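PDB 6ZP9: PrimPol AEP domain (PP-N190), which probably builds primers and extends DNA for a cyanophage whose genome carries 2-aminoadenine in place of adenine. Local coordinates for residues A[91-96]-A[150-155]; A[99-104]-A[121-126]; A[114-119]-A[174-179]. All coordinates share one frame; numbering follows the deposited sequence. Where two conformers were deposited one is given.

Contact 1 (A[91-96]-A[150-155])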
loop_
_atom_site.group_PDB
_atom_site.type_symbol
_atom_site.label_atom_id
_atom_site.label_comp_id
_atom_site.label_asym_id
_atom_site.label_seq_id
_atom_site.Cartn_x
_atom_site.Cartn_y
_atom_site.Cartn_z
ATOM N N GLU A 91 -5.264 -5.955 3.706
ATOM C CA GLU A 91 -4.768 -7.278 3.361
ATOM C C GLU A 91 -5.250 -8.264 4.409
ATOM O O GLU A 91 -5.416 -7.907 5.577
ATOM C CB GLU A 91 -3.230 -7.302 3.303
ATOM C CG GLU A 91 -2.588 -6.902 4.634
ATOM C CD GLU A 91 -1.060 -6.938 4.632
ATOM O OE1 GLU A 91 -0.459 -7.819 3.979
ATOM O OE2 GLU A 91 -0.448 -6.080 5.302
ATOM N N TRP A 92 -5.460 -9.510 3.992
ATOM C CA TRP A 92 -5.661 -10.585 4.954
ATOM C C TRP A 92 -4.316 -11.068 5.481
ATOM O O TRP A 92 -3.314 -11.078 4.763
ATOM C CB TRP A 92 -6.447 -11.737 4.330
ATOM C CG TRP A 92 -7.923 -11.418 4.278
ATOM C CD1 TRP A 92 -8.803 -11.408 5.332
ATOM C CD2 TRP A 92 -8.681 -11.021 3.125
ATOM N NE1 TRP A 92 -10.056 -11.041 4.901
ATOM C CE2 TRP A 92 -10.012 -10.797 3.554
ATOM C CE3 TRP A 92 -8.367 -10.838 1.770
ATOM C CZ2 TRP A 92 -11.025 -10.405 2.677
ATOM C CZ3 TRP A 92 -9.378 -10.443 0.903
ATOM C CH2 TRP A 92 -10.692 -10.230 1.362
ATOM N N ASP A 93 -4.293 -11.438 6.759
ATOM C CA ASP A 93 -3.055 -11.908 7.374
ATOM C C ASP A 93 -2.574 -13.211 6.753
ATOM O O ASP A 93 -1.372 -13.500 6.778
ATOM C CB ASP A 93 -3.247 -12.086 8.886
ATOM C CG ASP A 93 -1.991 -11.780 9.674
ATOM O OD1 ASP A 93 -0.964 -11.444 9.055
ATOM O OD2 ASP A 93 -2.025 -11.906 10.921
ATOM N N ASP A 94 -3.490 -14.044 6.229
ATOM C CA ASP A 94 -3.155 -15.350 5.669
ATOM C C ASP A 94 -4.337 -15.828 4.833
ATOM O O ASP A 94 -5.346 -15.126 4.686
ATOM C CB ASP A 94 -2.792 -16.355 6.765
ATOM C CG ASP A 94 -3.883 -16.521 7.818
ATOM O OD1 ASP A 94 -5.094 -16.514 7.494
ATOM O OD2 ASP A 94 -3.517 -16.675 9.000
ATOM N N GLY A 95 -4.241 -17.029 4.322
ATOM C CA GLY A 95 -5.230 -17.622 3.448
ATOM C C GLY A 95 -4.654 -17.942 2.085
ATOM O O GLY A 95 -3.690 -17.311 1.646
ATOM N N ASP A 96 -5.227 -18.935 1.417
ATOM C CA ASP A 96 -4.800 -19.282 0.072
ATOM C C ASP A 96 -4.735 -18.036 -0.806
ATOM O O ASP A 96 -5.659 -17.220 -0.808
ATOM C CB ASP A 96 -5.778 -20.304 -0.503
ATOM C CG ASP A 96 -5.463 -20.667 -1.930
ATOM O OD1 ASP A 96 -4.434 -21.344 -2.146
ATOM O OD2 ASP A 96 -6.236 -20.267 -2.834
ATOM N N GLY A 150 -12.432 -8.346 7.640
ATOM C CA GLY A 150 -11.543 -9.106 8.501
ATOM C C GLY A 150 -10.088 -9.008 8.078
ATOM O O GLY A 150 -9.343 -9.998 8.174
ATOM N N PHE A 151 -9.664 -7.836 7.615
ATOM C CA PHE A 151 -8.273 -7.617 7.273
ATOM C C PHE A 151 -7.394 -7.608 8.529
ATOM O O PHE A 151 -7.865 -7.512 9.667
ATOM C CB PHE A 151 -8.121 -6.285 6.541
ATOM C CG PHE A 151 -8.545 -6.318 5.100
ATOM C CD1 PHE A 151 -8.442 -7.485 4.352
ATOM C CD2 PHE A 151 -9.029 -5.171 4.484
ATOM C CE1 PHE A 151 -8.814 -7.515 3.016
ATOM C CE2 PHE A 151 -9.416 -5.187 3.147
ATOM C CZ PHE A 151 -9.299 -6.359 2.408
ATOM N N ASP A 152 -6.090 -7.697 8.296
ATOM C CA ASP A 152 -5.067 -7.376 9.290
ATOM C C ASP A 152 -5.312 -5.991 9.893
ATOM O O ASP A 152 -5.266 -4.980 9.187
ATOM C CB ASP A 152 -3.705 -7.442 8.588
ATOM C CG ASP A 152 -2.534 -7.165 9.500
ATOM O OD1 ASP A 152 -2.710 -6.641 10.624
ATOM O OD2 ASP A 152 -1.403 -7.462 9.057
ATOM N N THR A 153 -5.566 -5.942 11.209
ATOM C CA THR A 153 -5.951 -4.692 11.869
ATOM C C THR A 153 -4.776 -3.763 12.146
ATOM O O THR A 153 -4.994 -2.644 12.624
ATOM C CB THR A 153 -6.677 -4.980 13.189
ATOM O OG1 THR A 153 -5.744 -5.498 14.144
ATOM C CG2 THR A 153 -7.783 -5.991 12.984
ATOM N N THR A 154 -3.547 -4.198 11.859
ATOM C CA THR A 154 -2.370 -3.354 12.049
ATOM C C THR A 154 -2.391 -2.133 11.135
ATOM O O THR A 154 -1.956 -1.044 11.531
ATOM C CB THR A 154 -1.107 -4.175 11.789
ATOM O OG1 THR A 154 -0.920 -5.118 12.850
ATOM C CG2 THR A 154 0.124 -3.281 11.685
ATOM N N ASN A 155 -2.889 -2.291 9.906
ATOM C CA ASN A 155 -2.764 -1.265 8.863
ATOM C C ASN A 155 -3.883 -0.224 8.969
ATOM O O ASN A 155 -4.691 -0.050 8.057
ATOM C CB ASN A 155 -2.768 -1.921 7.482
ATOM C CG ASN A 155 -1.726 -3.015 7.341
ATOM O OD1 ASN A 155 -0.588 -2.880 7.796
ATOM N ND2 ASN A 155 -2.117 -4.110 6.700
HETATM O O HOH W 1 -5.143 -4.527 6.527
HETATM O O HOH W 2 -6.563 -10.963 8.491
HETATM O O HOH W 3 -0.473 -9.280 7.496
#

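Contact 2 (A[99-104]-A[121-126])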
loop_
_atom_site.group_PDB
_atom_site.type_symbol
_atom_site.label_atom_id
_atom_site.label_comp_id
_atom_site.label_asym_id
_atom_site.label_seq_id
_atom_site.Cartn_x
_atom_site.Cartn_y
_atom_site.Cartn_z
ATOM N N TRP A 99 -7.500 -17.508 -3.285
ATOM C CA TRP A 99 -8.708 -17.086 -2.590
ATOM C C TRP A 99 -8.640 -15.601 -2.244
ATOM O O TRP A 99 -9.634 -14.875 -2.383
ATOM C CB TRP A 99 -8.914 -17.933 -1.330
ATOM C CG TRP A 99 -9.944 -17.363 -0.417
ATOM C CD1 TRP A 99 -11.297 -17.530 -0.499
ATOM C CD2 TRP A 99 -9.712 -16.519 0.714
ATOM N NE1 TRP A 99 -11.921 -16.838 0.511
ATOM C CE2 TRP A 99 -10.970 -16.209 1.269
ATOM C CE3 TRP A 99 -8.562 -15.984 1.305
ATOM C CZ2 TRP A 99 -11.110 -15.393 2.387
ATOM C CZ3 TRP A 99 -8.704 -15.177 2.413
ATOM C CH2 TRP A 99 -9.971 -14.887 2.942
ATOM N N GLN A 100 -7.459 -15.129 -1.824
ATOM C CA GLN A 100 -7.307 -13.734 -1.408
ATOM C C GLN A 100 -7.639 -12.768 -2.536
ATOM O O GLN A 100 -8.184 -11.684 -2.293
ATOM C CB GLN A 100 -5.885 -13.483 -0.926
ATOM C CG GLN A 100 -5.555 -14.129 0.399
ATOM C CD GLN A 100 -4.242 -13.643 0.939
ATOM O OE1 GLN A 100 -3.931 -12.449 0.881
ATOM N NE2 GLN A 100 -3.445 -14.563 1.452
ATOM N N VAL A 101 -7.326 -13.146 -3.779
ATOM C CA VAL A 101 -7.512 -12.229 -4.897
ATOM C C VAL A 101 -8.980 -11.852 -5.045
ATOM O O VAL A 101 -9.311 -10.689 -5.300
ATOM C CB VAL A 101 -6.954 -12.845 -6.190
ATOM C CG1 VAL A 101 -7.329 -11.985 -7.383
ATOM C CG2 VAL A 101 -5.441 -13.005 -6.081
ATOM N N GLY A 102 -9.882 -12.817 -4.874
ATOM C CA GLY A 102 -11.283 -12.541 -5.119
ATOM C C GLY A 102 -12.166 -12.397 -3.891
ATOM O O GLY A 102 -13.354 -12.084 -4.024
ATOM N N ALA A 103 -11.609 -12.597 -2.694
ATOM C CA ALA A 103 -12.433 -12.699 -1.489
ATOM C C ALA A 103 -13.132 -11.397 -1.098
ATOM O O ALA A 103 -14.024 -11.432 -0.236
ATOM C CB ALA A 103 -11.587 -13.193 -0.311
ATOM N N TRP A 104 -12.744 -10.255 -1.676
ATOM C CA TRP A 104 -13.448 -9.007 -1.379
ATOM C C TRP A 104 -14.912 -9.094 -1.796
ATOM O O TRP A 104 -15.772 -8.439 -1.197
ATOM C CB TRP A 104 -12.767 -7.830 -2.090
ATOM C CG TRP A 104 -12.598 -8.106 -3.553
ATOM C CD1 TRP A 104 -11.505 -8.672 -4.171
ATOM C CD2 TRP A 104 -13.569 -7.889 -4.579
ATOM N NE1 TRP A 104 -11.740 -8.803 -5.519
ATOM C CE2 TRP A 104 -13.000 -8.336 -5.796
ATOM C CE3 TRP A 104 -14.860 -7.347 -4.593
ATOM C CZ2 TRP A 104 -13.687 -8.265 -7.015
ATOM C CZ3 TRP A 104 -15.539 -7.286 -5.795
ATOM C CH2 TRP A 104 -14.949 -7.738 -6.996
ATOM N N LYS A 121 2.990 -13.413 1.665
ATOM C CA LYS A 121 1.826 -14.225 1.984
ATOM C C LYS A 121 0.499 -13.520 1.735
ATOM O O LYS A 121 -0.548 -14.151 1.913
ATOM C CB LYS A 121 1.883 -14.670 3.450
ATOM C CG LYS A 121 1.830 -13.515 4.439
ATOM C CD LYS A 121 1.816 -14.009 5.878
ATOM C CE LYS A 121 1.961 -12.853 6.854
ATOM N NZ LYS A 121 0.647 -12.381 7.364
ATOM N N SER A 122 0.494 -12.252 1.321
ATOM C CA SER A 122 -0.743 -11.487 1.246
ATOM C C SER A 122 -0.850 -10.729 -0.071
ATOM O O SER A 122 0.146 -10.237 -0.605
ATOM C CB SER A 122 -0.808 -10.430 2.383
ATOM O OG SER A 122 -0.836 -11.065 3.649
ATOM N N ILE A 123 -2.059 -10.682 -0.594
ATOM C CA ILE A 123 -2.450 -9.745 -1.641
ATOM C C ILE A 123 -2.811 -8.423 -0.980
ATOM O O ILE A 123 -3.413 -8.400 0.107
ATOM C CB ILE A 123 -3.640 -10.310 -2.443
ATOM C CG1 ILE A 123 -3.291 -11.667 -3.075
ATOM C CG2 ILE A 123 -4.174 -9.281 -3.466
ATOM C CD1 ILE A 123 -2.161 -11.635 -4.106
ATOM N N HIS A 124 -2.451 -7.314 -1.619
ATOM C CA HIS A 124 -2.847 -5.989 -1.161
ATOM C C HIS A 124 -3.965 -5.451 -2.049
ATOM O O HIS A 124 -3.878 -5.531 -3.280
ATOM C CB HIS A 124 -1.651 -5.037 -1.166
ATOM C CG HIS A 124 -0.636 -5.347 -0.107
ATOM N ND1 HIS A 124 0.475 -4.562 0.120
ATOM C CD2 HIS A 124 -0.567 -6.361 0.786
ATOM C CE1 HIS A 124 1.179 -5.074 1.113
ATOM N NE2 HIS A 124 0.569 -6.167 1.535
ATOM N N HIS A 125 -5.017 -4.924 -1.424
ATOM C CA HIS A 125 -6.183 -4.399 -2.123
ATOM C C HIS A 125 -6.275 -2.900 -1.888
ATOM O O HIS A 125 -6.156 -2.447 -0.749
ATOM C CB HIS A 125 -7.469 -5.072 -1.632
ATOM C CG HIS A 125 -7.351 -6.553 -1.489
ATOM N ND1 HIS A 125 -7.714 -7.428 -2.491
ATOM C CD2 HIS A 125 -6.904 -7.317 -0.465
ATOM C CE1 HIS A 125 -7.492 -8.667 -2.090
ATOM N NE2 HIS A 125 -7.001 -8.628 -0.865
ATOM N N TYR A 126 -6.501 -2.139 -2.953
ATOM C CA TYR A 126 -6.621 -0.689 -2.873
ATOM C C TYR A 126 -7.927 -0.193 -3.488
ATOM O O TYR A 126 -8.332 -0.642 -4.565
ATOM C CB TYR A 126 -5.481 -0.004 -3.598
ATOM C CG TYR A 126 -4.116 -0.099 -2.969
ATOM C CD1 TYR A 126 -3.313 -1.218 -3.171
ATOM C CD2 TYR A 126 -3.604 0.958 -2.233
ATOM C CE1 TYR A 126 -2.046 -1.283 -2.644
ATOM C CE2 TYR A 126 -2.345 0.900 -1.694
ATOM C CZ TYR A 126 -1.568 -0.214 -1.907
ATOM O OH TYR A 126 -0.300 -0.263 -1.378
HETATM O O HOH W 4 -5.247 -10.006 1.139
#

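Contact 3 (A[114-119]-A[174-179])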
loop_
_atom_site.group_PDB
_atom_site.type_symbol
_atom_site.label_atom_id
_atom_site.label_comp_id
_atom_site.label_asym_id
_atom_site.label_seq_id
_atom_site.Cartn_x
_atom_site.Cartn_y
_atom_site.Cartn_z
ATOM N N PHE A 114 -7.239 -1.380 -7.723
ATOM C CA PHE A 114 -6.164 -2.250 -8.190
ATOM C C PHE A 114 -5.721 -3.135 -7.037
ATOM O O PHE A 114 -6.083 -2.918 -5.881
ATOM C CB PHE A 114 -4.977 -1.466 -8.759
ATOM C CG PHE A 114 -4.187 -0.687 -7.736
ATOM C CD1 PHE A 114 -4.586 0.578 -7.356
ATOM C CD2 PHE A 114 -3.010 -1.192 -7.214
ATOM C CE1 PHE A 114 -3.851 1.319 -6.455
ATOM C CE2 PHE A 114 -2.256 -0.454 -6.304
ATOM C CZ PHE A 114 -2.685 0.812 -5.924
ATOM N N GLN A 115 -4.948 -4.155 -7.379
ATOM C CA GLN A 115 -4.416 -5.096 -6.410
ATOM C C GLN A 115 -2.916 -5.206 -6.616
ATOM O O GLN A 115 -2.374 -4.777 -7.637
ATOM C CB GLN A 115 -5.104 -6.470 -6.531
ATOM C CG GLN A 115 -6.609 -6.378 -6.293
ATOM C CD GLN A 115 -7.317 -7.699 -6.431
ATOM O OE1 GLN A 115 -7.438 -8.236 -7.538
ATOM N NE2 GLN A 115 -7.822 -8.227 -5.313
ATOM N N LEU A 116 -2.239 -5.765 -5.619
ATOM C CA LEU A 116 -0.789 -5.850 -5.656
ATOM C C LEU A 116 -0.346 -7.208 -5.136
ATOM O O LEU A 116 -0.758 -7.628 -4.048
ATOM C CB LEU A 116 -0.149 -4.730 -4.832
ATOM C CG LEU A 116 1.369 -4.629 -5.011
ATOM C CD1 LEU A 116 1.785 -3.182 -5.187
ATOM C CD2 LEU A 116 2.063 -5.241 -3.809
ATOM N N ARG A 117 0.475 -7.873 -5.927
ATOM C CA ARG A 117 1.104 -9.117 -5.506
ATOM C C ARG A 117 2.448 -8.765 -4.883
ATOM O O ARG A 117 3.288 -8.158 -5.543
ATOM C CB ARG A 117 1.274 -10.058 -6.732
ATOM C CG ARG A 117 1.446 -11.539 -6.437
ATOM C CD ARG A 117 0.453 -12.388 -7.243
ATOM N NE ARG A 117 0.294 -11.894 -8.607
ATOM C CZ ARG A 117 -0.812 -12.018 -9.345
ATOM N NH1 ARG A 117 -0.844 -11.516 -10.577
ATOM N NH2 ARG A 117 -1.880 -12.649 -8.864
ATOM N N THR A 118 2.668 -9.114 -3.640
ATOM C CA THR A 118 3.869 -8.670 -2.940
ATOM C C THR A 118 5.056 -9.597 -3.119
ATOM O O THR A 118 6.195 -9.153 -2.943
ATOM C CB THR A 118 3.616 -8.553 -1.436
ATOM O OG1 THR A 118 3.349 -9.859 -0.907
ATOM C CG2 THR A 118 2.443 -7.624 -1.152
ATOM N N GLY A 119 4.819 -10.869 -3.430
ATOM C CA GLY A 119 5.837 -11.880 -3.279
ATOM C C GLY A 119 5.777 -12.630 -1.962
ATOM O O GLY A 119 6.388 -13.700 -1.844
ATOM N N GLU A 174 11.055 -12.477 -5.618
ATOM C CA GLU A 174 9.908 -12.140 -6.454
ATOM C C GLU A 174 9.668 -10.634 -6.427
ATOM O O GLU A 174 9.683 -10.018 -5.357
ATOM C CB GLU A 174 8.662 -12.884 -5.972
ATOM C CG GLU A 174 7.447 -12.667 -6.877
ATOM C CD GLU A 174 6.211 -13.484 -6.487
ATOM O OE1 GLU A 174 6.358 -14.552 -5.844
ATOM O OE2 GLU A 174 5.083 -13.049 -6.839
ATOM N N VAL A 175 9.455 -10.034 -7.602
ATOM C CA VAL A 175 9.258 -8.591 -7.702
ATOM C C VAL A 175 7.772 -8.283 -7.560
ATOM O O VAL A 175 6.938 -8.880 -8.248
ATOM C CB VAL A 175 9.814 -8.050 -9.032
ATOM C CG1 VAL A 175 9.597 -6.561 -9.137
ATOM C CG2 VAL A 175 11.300 -8.366 -9.163
ATOM N N ALA A 176 7.434 -7.356 -6.663
ATOM C CA ALA A 176 6.032 -7.013 -6.449
ATOM C C ALA A 176 5.418 -6.456 -7.727
ATOM O O ALA A 176 6.052 -5.697 -8.463
ATOM C CB ALA A 176 5.898 -6.007 -5.311
ATOM N N GLN A 177 4.167 -6.820 -7.987
ATOM C CA GLN A 177 3.525 -6.507 -9.256
ATOM C C GLN A 177 2.098 -6.013 -9.034
ATOM O O GLN A 177 1.326 -6.641 -8.296
ATOM C CB GLN A 177 3.503 -7.743 -10.166
ATOM C CG GLN A 177 2.697 -7.571 -11.439
ATOM C CD GLN A 177 3.516 -6.988 -12.567
ATOM O OE1 GLN A 177 4.714 -6.747 -12.416
ATOM N NE2 GLN A 177 2.874 -6.753 -13.708
ATOM N N ILE A 178 1.743 -4.908 -9.693
ATOM C CA ILE A 178 0.362 -4.435 -9.710
ATOM C C ILE A 178 -0.435 -5.266 -10.706
ATOM O O ILE A 178 0.065 -5.617 -11.781
ATOM C CB ILE A 178 0.316 -2.937 -10.046
ATOM C CG1 ILE A 178 0.777 -2.161 -8.817
ATOM C CG2 ILE A 178 -1.096 -2.500 -10.471
ATOM C CD1 ILE A 178 0.964 -0.728 -9.060
ATOM N N PHE A 179 -1.672 -5.609 -10.343
ATOM C CA PHE A 179 -2.524 -6.356 -11.254
ATOM C C PHE A 179 -3.985 -6.007 -10.983
ATOM O O PHE A 179 -4.326 -5.408 -9.963
ATOM C CB PHE A 179 -2.258 -7.866 -11.145
ATOM C CG PHE A 179 -2.735 -8.485 -9.855
ATOM C CD1 PHE A 179 -2.013 -8.324 -8.677
ATOM C CD2 PHE A 179 -3.907 -9.242 -9.827
ATOM C CE1 PHE A 179 -2.451 -8.899 -7.483
ATOM C CE2 PHE A 179 -4.355 -9.829 -8.641
ATOM C CZ PHE A 179 -3.625 -9.658 -7.465
#

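Contact 1 (A[91-96]-A[150-155])
W92 offers one face of its indole to the edge of F151, whose CE1 stands over the middle of the fused rings, 3.5 Å from W92 CD2. With ring planes at 67°, this is an edge-to-face, T-shaped pair. One face of the phenyl ring is covered, toward its rim, by the backbone N of E91. The pair ties the loop after strand 85-90 to the one after helix 135-149; E91-W92-D93 has the spacing of the acidic first motif of archaeo-eukaryotic primases and F151-D152 fits the third, so the contact probably lies at the active site. W92 NE1 donates to A149 O at the helix end, which restrains the rotation of the indole. D152 N donates to E91 O at 2.8 Å. E91 CG sits between the backbone N and the carbonyl carbon (chi1 59°), and the extended chain beyond brings OE2 to N155 ND2, which donates a 2.9 Å hydrogen bond to the anti lone pair of E91 OE2. D152 OD1 accepts from T154 N in an Asx turn. K121 forms a salt bridge with D93, and a water bridges the two carboxylates, donating to D93 OD1 at 2.7 Å and to D152 OD2 at 2.6 Å.

Contact 2 (A[99-104]-A[121-126])
Q100 OE1 receives two donors: the backbone N of I123 at 3.0 Å and a water at 2.8 Å. The helix 97-102 thereby docks on the start of strand 123-129, where S122-I123-H124 has the spacing of the second, SxH motif of archaeo-eukaryotic primases. I123 N reaches OE1 by a nearly straight bond, 165° at the hydrogen, yet from above the carbonyl plane. At the other end of the amide, Q100 NE2 donates to K121 O at 3.0 Å, in the carbonyl plane, and also to G95 O ahead of the helix. Held at both ends, the amide is fixed against a flip. The extended Q100 chain, with CG anti to its carbonyl carbon (chi1 -71°), reaches across from the helix and sets its amide between I123 N and K121 O. The same water donates to I123 O at 2.6 Å and meets H125 NE2, so it joins helix, strand and imidazole in a buried place. I123 CG1 packs against both Q100 CB and V101 CG2, and F179 of the edge strand touches both I123 and V101. H125 ND1 is engaged by Q115 NE2, whereas its ring edge is turned to the helix: CE1 lies 3.1 Å from Q100 O, which sits in the ring plane.

Contact 3 (A[114-119]-A[174-179])
R117, deposited in two conformers, in one of them lays its guanidinium flat on the ring of F179, the planes 14° apart, while the side chains as wholes cross at about a right angle. R117 CZ then stands 3.8 Å from the ring centroid, almost on the normal, a cation-pi stack that may not be permanent. The chain bends at chi2 and chi3 to fold the group back over the phenyl. On the opposite face of F179, Q115 CB makes a CH-pi contact 3.9 Å from the centroid, so the ring is sandwiched between two residues of one strand. A chi1 of 70° on F179 swings the ring over that neighbouring strand. On the face that carries F114, L116 and I178 the contacts are apolar: L116 CD1 meets I178 CG1 obliquely at 3.9 Å, F114 CD2 touches I178 CG2, and helix 16-25 covers these side chains. Four backbone bonds join the two strands, pairing Q115 with F179 and R117 with Q177. Past the strand, the carboxylate of E174 lies against G119 CA. The alternation of hydrogen-bonded pairs with the non-hydrogen-bonded pair L116-I178 is that of antiparallel strands, and 177-179 is an outermost strand of the four-stranded sheet.

In the fold
The three contacts show how one antiparallel sheet, ordered 85-90, 123-129, 114-117, 177-179, carries or borders them all. Contact 3 joins the last two strands, contact 2 sets helix 97-102 against strand 123-129, and contact 1 joins the loop leaving strand 85-90 to the one after helix 135-149. Centres are about 9 Å apart between contacts 1 and 2, 10 Å between 2 and 3, and 16 Å between 1 and 3. Along the chain both segments of contact 2 fall between those of contact 1, whereas those of contact 3 alternate with both. A probable hydrogen bond between W92 O and S122 OG links contacts 1 and 2; a probable backbone bond, H124 O with L116 N, links 2 and 3. Residues fitting three primase motifs are thereby brought together, consistent with an active site there.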